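Local structure of fiber (Murine adenovirus 2, 5NBH) at residues F83-P88 and T166-T171; M110-T115 and Y230-G235; F209-K214 and M226-E231. The protein forms the trimeric fibre that probably attaches the virion to host cells, its distal domain, the part described here, binding N-acetylglucosamine. All blocks are in the same frame, centred on the assembly; numbering follows the deposited sequence.

Contact 1 of 3, residues F83-P88 and T166-T171; sequences FVYQTP and TFILPT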
loop_
_atom_site.group_PDB
_atom_site.type_symbol
_atom_site.label_atom_id
_atom_site.label_comp_id
_atom_site.label_asym_id
_atom_site.label_seq_id
_atom_site.Cartn_x
_atom_site.Cartn_y
_atom_site.Cartn_z
ATOM N N PHE A 83 10.149 0.320 1.829
ATOM C CA PHE A 83 10.942 1.557 1.887
ATOM C C PHE A 83 10.070 2.721 1.484
ATOM O O PHE A 83 9.212 2.556 0.631
ATOM C CB PHE A 83 12.123 1.488 0.938
ATOM C CG PHE A 83 13.254 0.645 1.455
ATOM C CD1 PHE A 83 14.009 1.091 2.515
ATOM C CD2 PHE A 83 13.520 -0.596 0.919
ATOM C CE1 PHE A 83 15.060 0.325 3.031
ATOM C CE2 PHE A 83 14.591 -1.368 1.417
ATOM C CZ PHE A 83 15.345 -0.900 2.466
ATOM N N VAL A 84 10.243 3.853 2.133
ATOM C CA VAL A 84 9.485 5.055 1.780
ATOM C C VAL A 84 10.418 6.216 1.527
ATOM O O VAL A 84 11.227 6.572 2.383
ATOM C CB VAL A 84 8.466 5.459 2.882
ATOM C CG1 VAL A 84 7.584 6.618 2.389
ATOM C CG2 VAL A 84 7.605 4.278 3.307
ATOM N N TYR A 85 10.270 6.869 0.357
ATOM C CA TYR A 85 10.937 8.116 0.085
ATOM C C TYR A 85 9.866 9.202 0.144
ATOM O O TYR A 85 8.851 9.122 -0.544
ATOM C CB TYR A 85 11.597 8.052 -1.282
ATOM C CG TYR A 85 12.607 9.144 -1.590
ATOM C CD1 TYR A 85 13.612 9.497 -0.671
ATOM C CD2 TYR A 85 12.584 9.830 -2.827
ATOM C CE1 TYR A 85 14.535 10.484 -0.944
ATOM C CE2 TYR A 85 13.541 10.781 -3.119
ATOM C CZ TYR A 85 14.502 11.126 -2.176
ATOM O OH TYR A 85 15.454 12.083 -2.412
ATOM N N GLN A 86 10.064 10.197 0.996
ATOM C CA GLN A 86 9.001 11.148 1.269
ATOM C C GLN A 86 9.528 12.507 1.625
ATOM O O GLN A 86 10.647 12.632 2.101
ATOM C CB GLN A 86 8.150 10.647 2.426
ATOM C CG GLN A 86 8.932 10.487 3.718
ATOM C CD GLN A 86 8.060 10.109 4.881
ATOM O OE1 GLN A 86 7.765 8.940 5.081
ATOM N NE2 GLN A 86 7.692 11.098 5.683
ATOM N N THR A 87 8.674 13.504 1.488
ATOM C CA THR A 87 8.924 14.824 2.064
ATOM C C THR A 87 8.937 14.703 3.602
ATOM O O THR A 87 8.153 13.929 4.183
ATOM C CB THR A 87 7.854 15.844 1.617
ATOM O OG1 THR A 87 6.545 15.293 1.818
ATOM C CG2 THR A 87 8.056 16.203 0.154
ATOM N N PRO A 88 9.828 15.464 4.268
ATOM C CA PRO A 88 9.870 15.382 5.723
ATOM C C PRO A 88 8.604 15.815 6.379
ATOM O O PRO A 88 7.838 16.625 5.835
ATOM C CB PRO A 88 11.038 16.333 6.109
ATOM C CG PRO A 88 11.815 16.554 4.862
ATOM C CD PRO A 88 10.809 16.439 3.752
ATOM N N THR A 166 17.477 4.737 -4.840
ATOM C CA THR A 166 17.368 4.173 -6.188
ATOM C C THR A 166 16.097 3.341 -6.371
ATOM O O THR A 166 15.698 3.065 -7.478
ATOM C CB THR A 166 18.582 3.325 -6.543
ATOM O OG1 THR A 166 18.669 2.223 -5.620
ATOM C CG2 THR A 166 19.876 4.166 -6.504
ATOM N N PHE A 167 15.457 2.937 -5.265
ATOM C CA PHE A 167 14.312 2.059 -5.332
ATOM C C PHE A 167 13.047 2.720 -5.957
ATOM O O PHE A 167 12.086 2.022 -6.216
ATOM C CB PHE A 167 13.996 1.477 -3.926
ATOM C CG PHE A 167 13.698 2.505 -2.875
ATOM C CD1 PHE A 167 12.451 3.113 -2.795
ATOM C CD2 PHE A 167 14.655 2.879 -1.958
ATOM C CE1 PHE A 167 12.178 4.037 -1.814
ATOM C CE2 PHE A 167 14.398 3.834 -0.986
ATOM C CZ PHE A 167 13.150 4.398 -0.901
ATOM N N ILE A 168 13.077 4.042 -6.201
ATOM C CA ILE A 168 11.959 4.734 -6.887
ATOM C C ILE A 168 12.082 4.747 -8.415
ATOM O O ILE A 168 11.132 5.089 -9.069
ATOM C CB ILE A 168 11.781 6.192 -6.429
ATOM C CG1 ILE A 168 12.983 7.069 -6.897
ATOM C CG2 ILE A 168 11.448 6.239 -4.949
ATOM C CD1 ILE A 168 12.775 8.544 -6.850
ATOM N N LEU A 169 13.237 4.340 -8.970
ATOM C CA LEU A 169 13.521 4.540 -10.391
ATOM C C LEU A 169 12.871 3.501 -11.256
ATOM O O LEU A 169 13.094 2.302 -11.052
ATOM C CB LEU A 169 15.032 4.538 -10.640
ATOM C CG LEU A 169 15.789 5.704 -10.002
ATOM C CD1 LEU A 169 17.271 5.424 -10.042
ATOM C CD2 LEU A 169 15.512 7.051 -10.667
ATOM N N PRO A 170 12.026 3.922 -12.225
ATOM C CA PRO A 170 11.459 3.007 -13.183
ATOM C C PRO A 170 12.361 2.801 -14.416
ATOM O O PRO A 170 13.431 3.370 -14.470
ATOM C CB PRO A 170 10.183 3.737 -13.589
ATOM C CG PRO A 170 10.605 5.156 -13.623
ATOM C CD PRO A 170 11.639 5.316 -12.544
ATOM N N THR A 171 11.923 1.969 -15.356
ATOM C CA THR A 171 12.732 1.675 -16.542
ATOM C C THR A 171 12.994 2.988 -17.303
ATOM O O THR A 171 12.073 3.810 -17.488
ATOM C CB THR A 171 12.102 0.604 -17.474
ATOM O OG1 THR A 171 12.929 0.456 -18.640
ATOM C CG2 THR A 171 10.712 0.990 -17.938
#

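Contact 2 of 3, residues M110-T115 and Y230-G235; sequences MVRFGT and YESQIG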
loop_
_atom_site.group_PDB
_atom_site.type_symbol
_atom_site.label_atom_id
_atom_site.label_comp_id
_atom_site.label_asym_id
_atom_site.label_seq_id
_atom_site.Cartn_x
_atom_site.Cartn_y
_atom_site.Cartn_z
ATOM N N MET A 110 6.550 8.011 -1.536
ATOM C CA MET A 110 6.801 7.035 -2.555
ATOM C C MET A 110 7.125 5.733 -1.823
ATOM O O MET A 110 8.180 5.630 -1.243
ATOM C CB MET A 110 7.938 7.506 -3.434
ATOM C CG MET A 110 7.699 8.923 -3.920
ATOM S SD MET A 110 8.980 9.553 -4.997
ATOM C CE MET A 110 8.754 8.541 -6.415
ATOM N N VAL A 111 6.186 4.805 -1.849
ATOM C CA VAL A 111 6.243 3.563 -1.049
ATOM C C VAL A 111 6.589 2.385 -1.905
ATOM O O VAL A 111 5.831 2.009 -2.813
ATOM C CB VAL A 111 4.924 3.291 -0.277
ATOM C CG1 VAL A 111 5.103 2.090 0.661
ATOM C CG2 VAL A 111 4.483 4.511 0.514
ATOM N N ARG A 112 7.710 1.739 -1.583
ATOM C CA ARG A 112 8.218 0.632 -2.351
ATOM C C ARG A 112 7.945 -0.671 -1.597
ATOM O O ARG A 112 8.289 -0.791 -0.421
ATOM C CB ARG A 112 9.731 0.863 -2.575
ATOM C CG ARG A 112 10.525 -0.279 -3.156
ATOM C CD ARG A 112 10.232 -0.543 -4.605
ATOM N NE ARG A 112 10.906 -1.781 -4.980
ATOM C CZ ARG A 112 12.015 -1.912 -5.707
ATOM N NH1 ARG A 112 12.620 -0.873 -6.282
ATOM N NH2 ARG A 112 12.500 -3.130 -5.890
ATOM N N PHE A 113 7.322 -1.621 -2.272
ATOM C CA PHE A 113 7.191 -2.998 -1.753
ATOM C C PHE A 113 7.178 -3.949 -2.922
ATOM O O PHE A 113 6.563 -3.675 -3.967
ATOM C CB PHE A 113 5.921 -3.170 -0.927
ATOM C CG PHE A 113 4.754 -2.392 -1.445
ATOM C CD1 PHE A 113 4.063 -2.802 -2.550
ATOM C CD2 PHE A 113 4.327 -1.254 -0.790
ATOM C CE1 PHE A 113 2.988 -2.073 -3.029
ATOM C CE2 PHE A 113 3.259 -0.513 -1.264
ATOM C CZ PHE A 113 2.593 -0.928 -2.391
ATOM N N GLY A 114 7.858 -5.066 -2.776
ATOM C CA GLY A 114 8.208 -5.863 -3.919
ATOM C C GLY A 114 8.987 -4.932 -4.840
ATOM O O GLY A 114 9.858 -4.162 -4.377
ATOM N N THR A 115 8.627 -4.938 -6.102
ATOM C CA THR A 115 9.182 -3.992 -7.091
ATOM C C THR A 115 8.188 -2.892 -7.433
ATOM O O THR A 115 8.424 -2.109 -8.340
ATOM C CB THR A 115 9.567 -4.734 -8.383
ATOM O OG1 THR A 115 8.438 -5.434 -8.881
ATOM C CG2 THR A 115 10.676 -5.726 -8.119
ATOM N N TYR A 230 3.331 2.333 -9.972
ATOM C CA TYR A 230 4.206 1.963 -11.046
ATOM C C TYR A 230 5.210 0.915 -10.581
ATOM O O TYR A 230 5.177 0.461 -9.427
ATOM C CB TYR A 230 4.849 3.248 -11.634
ATOM C CG TYR A 230 5.868 3.980 -10.791
ATOM C CD1 TYR A 230 5.489 5.010 -9.915
ATOM C CD2 TYR A 230 7.229 3.663 -10.881
ATOM C CE1 TYR A 230 6.432 5.710 -9.169
ATOM C CE2 TYR A 230 8.173 4.356 -10.142
ATOM C CZ TYR A 230 7.775 5.362 -9.283
ATOM O OH TYR A 230 8.687 6.082 -8.549
ATOM N N GLU A 231 6.088 0.503 -11.490
ATOM C CA GLU A 231 7.076 -0.514 -11.212
ATOM C C GLU A 231 8.489 0.066 -11.238
ATOM O O GLU A 231 8.804 0.927 -12.109
ATOM C CB GLU A 231 6.930 -1.625 -12.250
ATOM C CG GLU A 231 7.602 -2.907 -11.835
ATOM C CD GLU A 231 7.003 -4.117 -12.505
ATOM O OE1 GLU A 231 6.260 -3.954 -13.516
ATOM O OE2 GLU A 231 7.303 -5.221 -12.015
ATOM N N SER A 232 9.328 -0.396 -10.312
ATOM C CA SER A 232 10.747 -0.073 -10.364
ATOM C C SER A 232 11.529 -1.232 -10.951
ATOM O O SER A 232 11.253 -2.402 -10.660
ATOM C CB SER A 232 11.307 0.346 -9.019
ATOM O OG SER A 232 12.728 0.538 -9.057
ATOM N N GLN A 233 12.506 -0.868 -11.782
ATOM C CA GLN A 233 13.449 -1.805 -12.386
ATOM C C GLN A 233 14.557 -2.231 -11.407
ATOM O O GLN A 233 15.286 -3.205 -11.676
ATOM C CB GLN A 233 14.094 -1.156 -13.637
ATOM C CG GLN A 233 14.898 0.131 -13.376
ATOM C CD GLN A 233 15.732 0.582 -14.567
ATOM O OE1 GLN A 233 15.817 -0.116 -15.574
ATOM N NE2 GLN A 233 16.338 1.773 -14.461
ATOM N N ILE A 234 14.701 -1.490 -10.302
ATOM C CA ILE A 234 15.850 -1.592 -9.438
ATOM C C ILE A 234 15.478 -2.522 -8.319
ATOM O O ILE A 234 14.627 -2.189 -7.477
ATOM C CB ILE A 234 16.284 -0.243 -8.831
ATOM C CG1 ILE A 234 16.470 0.833 -9.904
ATOM C CG2 ILE A 234 17.561 -0.433 -8.018
ATOM C CD1 ILE A 234 17.655 0.646 -10.836
ATOM N N GLY A 235 16.122 -3.688 -8.316
ATOM C CA GLY A 235 15.990 -4.618 -7.211
ATOM C C GLY A 235 16.731 -4.114 -5.991
ATOM O O GLY A 235 17.827 -3.562 -6.086
#

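Contact 3 of 3, residues F209-K214 and M226-E231; sequences FYITLK and MSFMYE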
loop_
_atom_site.group_PDB
_atom_site.type_symbol
_atom_site.label_atom_id
_atom_site.label_comp_id
_atom_site.label_asym_id
_atom_site.label_seq_id
_atom_site.Cartn_x
_atom_site.Cartn_y
_atom_site.Cartn_z
ATOM N N PHE A 209 15.196 11.515 -13.910
ATOM C CA PHE A 209 13.851 10.908 -13.862
ATOM C C PHE A 209 12.866 11.997 -13.485
ATOM O O PHE A 209 13.104 12.707 -12.544
ATOM C CB PHE A 209 13.863 9.788 -12.789
ATOM C CG PHE A 209 12.498 9.289 -12.384
ATOM C CD1 PHE A 209 11.559 8.950 -13.329
ATOM C CD2 PHE A 209 12.194 9.075 -11.038
ATOM C CE1 PHE A 209 10.324 8.468 -12.968
ATOM C CE2 PHE A 209 10.961 8.572 -10.655
ATOM C CZ PHE A 209 10.028 8.272 -11.613
ATOM N N TYR A 210 11.801 12.139 -14.274
ATOM C CA TYR A 210 10.747 13.096 -14.080
ATOM C C TYR A 210 9.402 12.416 -13.833
ATOM O O TYR A 210 8.999 11.501 -14.553
ATOM C CB TYR A 210 10.582 13.984 -15.308
ATOM C CG TYR A 210 11.734 14.923 -15.588
ATOM C CD1 TYR A 210 12.974 14.429 -16.036
ATOM C CD2 TYR A 210 11.576 16.280 -15.460
ATOM C CE1 TYR A 210 14.031 15.277 -16.282
ATOM C CE2 TYR A 210 12.634 17.163 -15.735
ATOM C CZ TYR A 210 13.860 16.650 -16.148
ATOM O OH TYR A 210 14.895 17.515 -16.443
ATOM N N ILE A 211 8.714 12.888 -12.797
ATOM C CA ILE A 211 7.291 12.647 -12.604
ATOM C C ILE A 211 6.633 13.977 -12.886
ATOM O O ILE A 211 6.866 14.985 -12.170
ATOM C CB ILE A 211 6.932 12.147 -11.179
ATOM C CG1 ILE A 211 7.633 10.839 -10.917
ATOM C CG2 ILE A 211 5.422 12.051 -10.985
ATOM C CD1 ILE A 211 7.354 10.210 -9.563
ATOM N N THR A 212 5.783 13.985 -13.906
ATOM C CA THR A 212 5.099 15.225 -14.315
ATOM C C THR A 212 3.616 15.026 -14.113
ATOM O O THR A 212 3.054 14.063 -14.637
ATOM C CB THR A 212 5.426 15.569 -15.776
ATOM O OG1 THR A 212 6.858 15.565 -15.952
ATOM C CG2 THR A 212 4.893 16.919 -16.152
ATOM N N LEU A 213 3.023 15.889 -13.291
ATOM C CA LEU A 213 1.596 15.876 -13.024
ATOM C C LEU A 213 0.894 17.050 -13.658
ATOM O O LEU A 213 1.397 18.162 -13.604
ATOM C CB LEU A 213 1.338 15.897 -11.517
ATOM C CG LEU A 213 2.175 14.898 -10.691
ATOM C CD1 LEU A 213 1.934 15.164 -9.224
ATOM C CD2 LEU A 213 1.826 13.457 -11.014
ATOM N N LYS A 214 -0.269 16.828 -14.259
ATOM C CA LYS A 214 -1.028 17.956 -14.806
ATOM C C LYS A 214 -2.467 17.928 -14.311
ATOM O O LYS A 214 -3.248 17.050 -14.685
ATOM C CB LYS A 214 -0.961 17.987 -16.325
ATOM C CG LYS A 214 0.419 18.157 -16.891
ATOM C CD LYS A 214 0.433 18.131 -18.428
ATOM C CE LYS A 214 1.871 18.163 -18.899
ATOM N NZ LYS A 214 2.055 18.340 -20.374
ATOM N N MET A 226 -3.779 12.626 -4.803
ATOM C CA MET A 226 -3.896 11.501 -5.727
ATOM C C MET A 226 -2.745 10.539 -5.620
ATOM O O MET A 226 -1.695 10.865 -5.126
ATOM C CB MET A 226 -4.117 11.918 -7.179
ATOM C CG MET A 226 -3.062 12.734 -7.888
ATOM S SD MET A 226 -3.115 12.162 -9.606
ATOM C CE MET A 226 -2.462 10.545 -9.208
ATOM N N SER A 227 -3.018 9.316 -6.030
ATOM C CA SER A 227 -2.034 8.261 -5.924
ATOM C C SER A 227 -2.132 7.433 -7.156
ATOM O O SER A 227 -3.194 7.373 -7.786
ATOM C CB SER A 227 -2.225 7.441 -4.623
ATOM O OG SER A 227 -3.297 6.568 -4.722
ATOM N N PHE A 228 -1.034 6.798 -7.503
ATOM C CA PHE A 228 -0.997 5.810 -8.578
ATOM C C PHE A 228 0.144 4.842 -8.303
ATOM O O PHE A 228 1.011 5.138 -7.485
ATOM C CB PHE A 228 -0.851 6.489 -9.967
ATOM C CG PHE A 228 0.444 7.231 -10.162
ATOM C CD1 PHE A 228 0.557 8.569 -9.822
ATOM C CD2 PHE A 228 1.545 6.605 -10.729
ATOM C CE1 PHE A 228 1.737 9.271 -10.015
ATOM C CE2 PHE A 228 2.734 7.302 -10.905
ATOM C CZ PHE A 228 2.836 8.617 -10.532
ATOM N N MET A 229 0.161 3.708 -8.990
ATOM C CA MET A 229 1.237 2.744 -8.857
ATOM C C MET A 229 2.055 2.603 -10.147
ATOM O O MET A 229 1.534 2.716 -11.234
ATOM C CB MET A 229 0.657 1.400 -8.436
ATOM C CG MET A 229 0.139 1.476 -7.007
ATOM S SD MET A 229 -0.606 0.015 -6.266
ATOM C CE MET A 229 0.198 -1.266 -7.137
ATOM N N TYR A 230 3.331 2.333 -9.972
ATOM C CA TYR A 230 4.206 1.963 -11.046
ATOM C C TYR A 230 5.210 0.915 -10.581
ATOM O O TYR A 230 5.177 0.461 -9.427
ATOM C CB TYR A 230 4.849 3.248 -11.634
ATOM C CG TYR A 230 5.868 3.980 -10.791
ATOM C CD1 TYR A 230 5.489 5.010 -9.915
ATOM C CD2 TYR A 230 7.229 3.663 -10.881
ATOM C CE1 TYR A 230 6.432 5.710 -9.169
ATOM C CE2 TYR A 230 8.173 4.356 -10.142
ATOM C CZ TYR A 230 7.775 5.362 -9.283
ATOM O OH TYR A 230 8.687 6.082 -8.549
ATOM N N GLU A 231 6.088 0.503 -11.490
ATOM C CA GLU A 231 7.076 -0.514 -11.212
ATOM C C GLU A 231 8.489 0.066 -11.238
ATOM O O GLU A 231 8.804 0.927 -12.109
ATOM C CB GLU A 231 6.930 -1.625 -12.250
ATOM C CG GLU A 231 7.602 -2.907 -11.835
ATOM C CD GLU A 231 7.003 -4.117 -12.505
ATOM O OE1 GLU A 231 6.260 -3.954 -13.516
ATOM O OE2 GLU A 231 7.303 -5.221 -12.015
#

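Contact 1 of 3, residues F83-P88 and T166-T171
Phe-83 and Phe-167 carry the centre of this buried contact, and the closest approach between them is made by a methylene. CB of Phe-83 stands over one face of the Phe-167 ring, 3.7 Å from its centroid and only 14° off the ring normal, a clear CH-pi contact. The two rings, whose planes make 25°, are strongly offset, with little overlap and with centroids separated by 5.3 Å. The reason lies in Phe-83: its CB points at Phe-167, but the ring beyond turns off elsewhere. Phe-167 holds CG between its own backbone N and carbonyl carbon (chi1 59°), and this torsion carries the ring from the short 3-10 segment 166-168 toward strand 83-86.

The rim of the same ring meets the strand backbone. Val-84 C lies at the edge, 4.1 Å from Phe-167 CZ, and Tyr-85 N also sits there in the ring plane.

Apolar packing completes the contact. CB of Tyr-85 touches Phe-167 CZ at 4.0 Å and Ile-168 CG2 at 4.1 Å, so the two apolar side chains of the 3-10 segment close on it together. No hydrogen bond joins the two segments; the hydroxyl of Tyr-85 is bonded to Cys-146 N.

Strand 83-96 pairs here with strand 103-113 on one side and strand 152-153 on the other. Val-153 touches both Tyr-85 and Phe-167, while Phe-139 of strand 131-140, in the other sheet, packs on Tyr-85 and Ile-168.

Contact 2 of 3, residues M110-T115 and Y230-G235
Thr-115, Arg-112 and Ser-232 dominate this contact, joining the turn after strand 103-113 to the chain that runs on from strand 223-231. Thr-115 works through its carbonyl: Ser-232 N donates to Thr-115 O at 2.8 Å in an almost straight bond, the N-H...O angle being 175°. Its hydroxyl faces Glu-231, which lies alongside and points the same way, but the bond from OG1 to OE2 of Glu-231 is weak and doubtful, since the glutamate is modelled in two conformers. The same doubt attaches to its weak bond with Gln-86 of a neighbouring subunit.

Arg-112 reaches across end-on. Its chain kinks at chi2 (71°), and the guanidinium then grips one atom with two nitrogens: Arg-112 NH1 lies 2.7 Å and Arg-112 NH2 2.8 Å from Ile-234 O, which lies exactly in the guanidinium plane. Arg-112 NE donates to Gly-114 O at 2.7 Å, also close to that plane, so acceptors on two edges fix the rotation of the group. NH1 has a further acceptor in Phe-167 O.

Ser-232 places CB beside the guanidinium, 3.3 Å from Arg-112 NH1, although its OG is poorly angled for a bond to that nitrogen. Instead Ser-232 OG accepts from Ile-234 N at 3.1 Å, forming an ST turn; OG also bonds Leu-169 O.

At the far end, Met-110 CE comes 3.3 Å from Tyr-230 OH, near the plane of the tyrosine ring.

Gly-114 and Thr-115 have the backbone angles of a type II' turn, which links strands 103-113 and 116-125 in a beta-hairpin. The Ser-232 bond continues the antiparallel pairing of 116-125 with 223-231, within one sheet of the fibre head's ABCJ-GHID beta-sandwich.

Contact 3 of 3, residues F209-K214 and M226-E231
Phe-209 and Tyr-230 point at each other from opposite directions across the interior between the two sheets. The tyrosine hydroxyl arrives at the edge of the phenylalanine ring, close to its plane, with Tyr-230 OH 4.0 Å from both CE2 and CZ of Phe-209. This oxygen is hydrogen-bonded to Ile-168 O; toward Phe-209 it makes van der Waals contact. A chi1 of 70° makes the Tyr-230 ring stand out from the strand toward the opposite sheet.

Phe-228, two residues earlier on the strand, projects to the same side and rests its far end, CE1 and CZ, against two neighbouring aliphatic side chains. CG2 of Ile-211 meets the ring at its edge, 4.3 Å from Phe-228 CZ. Leu-213 comes in obliquely, its CD2 4.3 Å from Phe-228 CE1. The touching residues on each strand are thus every second one, all facing inward and all buried.

No hydrogen bond crosses the interface. The axes of the two segments pass 11.2 Å apart, a spacing that suits facing sheets of a beta-sandwich, and their directions make 136°. Strand 208-217 pairs with 131-140 and 191-205 in one sheet, and strand 223-231 with 116-125 in the other. Around the core, Phe-119 packs on both Ile-211 and Phe-228, Tyr-200 stacks on Phe-228, and Phe-139 and Tyr-204 meet Phe-209.

In the fold
The three contacts adjoin one another. The centres of contacts 1 and 2 lie about 8 Å apart, and contacts 2 and 3 share Tyr-230 and Glu-231. Segment 166-171 is tied to the end of strand 223-231 and the residue after it: Ile-168 O is 2.7 Å from Tyr-230 OH, and Leu-169 O is 2.7 Å from Ser-232 OG. Met-110 CE of contact 2 packs 3.8 Å from Ile-211 CD1 of contact 3. Contacts 1 and 2 lie away from the N-acetylglucosamine site; contact 3 comes nearer, the Leu-213 side chain being about 8 Å from that of the sugar-binding Gln-133, although no sugar is bound to this chain.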